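Local structure of stringent starvation protein A homolog (Haemophilus influenzae, 3LYK) at residues B[148-151]-B[152-156]. The protein probably forms an equimolar complex with the RNA polymerase holoenzyme, but not with the core enzyme, and has a glutathione S-transferase fold. Residues are numbered along the deposited sequence; the frame is centred on the assembly and turned at random.
Sequences EEFG and LVDCY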
ATOM      1  N   GLU B 148       8.178 -14.794  14.755  1.00 33.83           N
ATOM      2  CA  GLU B 148       8.616 -15.117  16.107  1.00 34.25           C
ATOM      3  C   GLU B 148       8.179 -14.058  17.102  1.00 33.52           C
ATOM      4  O   GLU B 148       7.945 -14.385  18.266  1.00 33.19           O
ATOM      5  CB  GLU B 148      10.149 -15.203  16.164  1.00 35.43           C
ATOM      6  CG  GLU B 148      10.748 -16.320  15.319  1.00 40.20           C
ATOM      7  CD  GLU B 148      10.447 -17.720  15.886  1.00 46.93           C
ATOM      8  OE1 GLU B 148      10.056 -17.829  17.078  1.00 48.52           O
ATOM      9  OE2 GLU B 148      10.605 -18.711  15.128  1.00 48.86           O
ATOM     10  N   GLU B 149       8.113 -12.790  16.657  1.00 31.34           N
ATOM     11  CA  GLU B 149       7.762 -11.663  17.535  1.00 29.87           C
ATOM     12  C   GLU B 149       6.523 -10.949  17.013  1.00 27.90           C
ATOM     13  O   GLU B 149       6.232 -10.996  15.828  1.00 26.19           O
ATOM     14  CB  GLU B 149       8.895 -10.630  17.603  1.00 31.19           C
ATOM     15  CG  GLU B 149      10.246 -11.142  18.156  1.00 36.32           C
ATOM     16  CD  GLU B 149      10.175 -11.393  19.653  1.00 43.62           C
ATOM     17  OE1 GLU B 149       9.783 -10.468  20.415  1.00 48.36           O
ATOM     18  OE2 GLU B 149      10.476 -12.526  20.076  1.00 48.11           O
ATOM     19  N   PHE B 150       5.832 -10.240  17.903  1.00 25.23           N
ATOM     20  CA  PHE B 150       4.624  -9.525  17.549  1.00 23.74           C
ATOM     21  C   PHE B 150       4.992  -8.395  16.586  1.00 23.12           C
ATOM     22  O   PHE B 150       5.979  -7.702  16.820  1.00 22.52           O
ATOM     23  CB  PHE B 150       4.015  -8.910  18.815  1.00 22.66           C
ATOM     24  CG  PHE B 150       2.744  -8.138  18.569  1.00 22.48           C
ATOM     25  CD1 PHE B 150       1.526  -8.789  18.500  1.00 18.93           C
ATOM     26  CD2 PHE B 150       2.775  -6.753  18.444  1.00 21.83           C
ATOM     27  CE1 PHE B 150       0.340  -8.085  18.319  1.00 20.53           C
ATOM     28  CE2 PHE B 150       1.589  -6.034  18.252  1.00 22.92           C
ATOM     29  CZ  PHE B 150       0.372  -6.703  18.189  1.00 21.28           C
ATOM     30  N   GLY B 151       4.183  -8.175  15.548  1.00 21.69           N
ATOM     31  CA  GLY B 151       4.515  -7.114  14.591  1.00 20.60           C
ATOM     32  C   GLY B 151       3.308  -6.623  13.844  1.00 20.21           C
ATOM     33  O   GLY B 151       2.160  -6.998  14.192  1.00 17.80           O
ATOM     34  N   LEU B 152       3.557  -5.827  12.788  1.00 18.75           N
ATOM     35  CA  LEU B 152       2.479  -5.248  11.982  1.00 18.47           C
ATOM     36  C   LEU B 152       1.523  -6.269  11.382  1.00 19.22           C
ATOM     37  O   LEU B 152       0.350  -5.959  11.225  1.00 19.54           O
ATOM     38  CB  LEU B 152       3.018  -4.298  10.895  1.00 18.24           C
ATOM     39  CG  LEU B 152       3.779  -3.042  11.350  1.00 18.74           C
ATOM     40  CD1 LEU B 152       4.164  -2.132  10.114  1.00 17.99           C
ATOM     41  CD2 LEU B 152       2.985  -2.226  12.393  1.00 17.05           C
ATOM     42  N   VAL B 153       2.001  -7.457  11.010  1.00 18.67           N
ATOM     43  CA  VAL B 153       1.073  -8.492  10.479  1.00 19.95           C
ATOM     44  C   VAL B 153      -0.011  -8.851  11.543  1.00 20.04           C
ATOM     45  O   VAL B 153      -1.207  -8.982  11.236  1.00 20.20           O
ATOM     46  CB  VAL B 153       1.844  -9.769  10.050  1.00 20.10           C
ATOM     47  CG1 VAL B 153       0.889 -10.836   9.508  1.00 21.30           C
ATOM     48  CG2 VAL B 153       2.948  -9.415   8.969  1.00 20.84           C
ATOM     49  N   ASP B 154       0.411  -8.962  12.792  1.00 20.25           N
ATOM     50  CA  ASP B 154      -0.527  -9.218  13.905  1.00 21.06           C
ATOM     51  C   ASP B 154      -1.499  -8.047  14.094  1.00 21.76           C
ATOM     52  O   ASP B 154      -2.650  -8.262  14.473  1.00 21.86           O
ATOM     53  CB  ASP B 154       0.264  -9.501  15.181  1.00 20.36           C
ATOM     54  CG  ASP B 154       1.227 -10.646  14.993  1.00 22.42           C
ATOM     55  OD1 ASP B 154       0.760 -11.801  14.840  1.00 22.11           O
ATOM     56  OD2 ASP B 154       2.461 -10.385  14.918  1.00 27.14           O
ATOM     57  N   CYS B 155      -1.054  -6.822  13.772  1.00 21.33           N
ATOM     58  CA  CYS B 155      -1.939  -5.672  13.773  1.00 21.56           C
ATOM     59  C   CYS B 155      -2.994  -5.769  12.675  1.00 21.19           C
ATOM     60  O   CYS B 155      -3.994  -5.057  12.737  1.00 20.81           O
ATOM     61  CB  CYS B 155      -1.160  -4.360  13.670  1.00 20.84           C
ATOM     62  SG  CYS B 155      -0.022  -4.165  15.079  1.00 24.62           S
ATOM     63  N   TYR B 156      -2.778  -6.633  11.677  1.00 21.43           N
ATOM     64  CA  TYR B 156      -3.833  -6.895  10.693  1.00 22.06           C
ATOM     65  C   TYR B 156      -4.713  -8.071  11.154  1.00 21.69           C
ATOM     66  O   TYR B 156      -5.914  -8.046  10.963  1.00 21.97           O
ATOM     67  CB  TYR B 156      -3.258  -7.232   9.280  1.00 22.24           C
ATOM     68  CG  TYR B 156      -2.909  -6.020   8.427  1.00 24.22           C
ATOM     69  CD1 TYR B 156      -1.834  -5.195   8.775  1.00 23.45           C
ATOM     70  CD2 TYR B 156      -3.641  -5.705   7.277  1.00 25.23           C
ATOM     71  CE1 TYR B 156      -1.503  -4.080   8.026  1.00 25.64           C
ATOM     72  CE2 TYR B 156      -3.303  -4.557   6.493  1.00 26.08           C
ATOM     73  CZ  TYR B 156      -2.234  -3.769   6.886  1.00 25.41           C
ATOM     74  OH  TYR B 156      -1.860  -2.651   6.180  1.00 25.78           O
TER
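The ring of F150 meets the first turn of helix 152-165 obliquely, with D154 CB and C155 SG as its neighbours. F150 CE1 lies 3.4 Å from D154 CB, and CE2 lies 4.0 Å from C155 SG. C155 SG is 4.9 Å from the centroid of the F150 ring, an oblique sulfur-aromatic contact. The ring and the D154 carboxylate are nearly parallel, with planes 16° apart, and the two side chains run past each other in opposite directions. The F150 ring also makes a cation-pi contact with R189.

The arrangement is consistent with the helix-capping signature of the GST C-terminal domain, a capping box with a hydrophobic staple at the start of this helix. G151 stands where the box usually has serine or threonine, so only the half made by the aspartate is present. F150 and C155 take the two places of the staple.

D154 CG lies anti to its own carbonyl carbon (chi1 -56°), which turns the carboxylate back along the loop. D154 OD2 accepts the backbone N-H of G151 at 2.9 Å through its anti lone pair. D154 OD1 is hydrogen-bonded to Y182 OH and F145 N. Three bonds thus hold this buried carboxylate, which ties the loop and helix 176-187 to the helix start.

L152 starts away from the loop, although its CB still touches G151, and packs on V24 and M99, between the two domains. The backbone closes the turn: C155 N donates to G151 O at 3.2 Å, with an N-H...O angle of 146°.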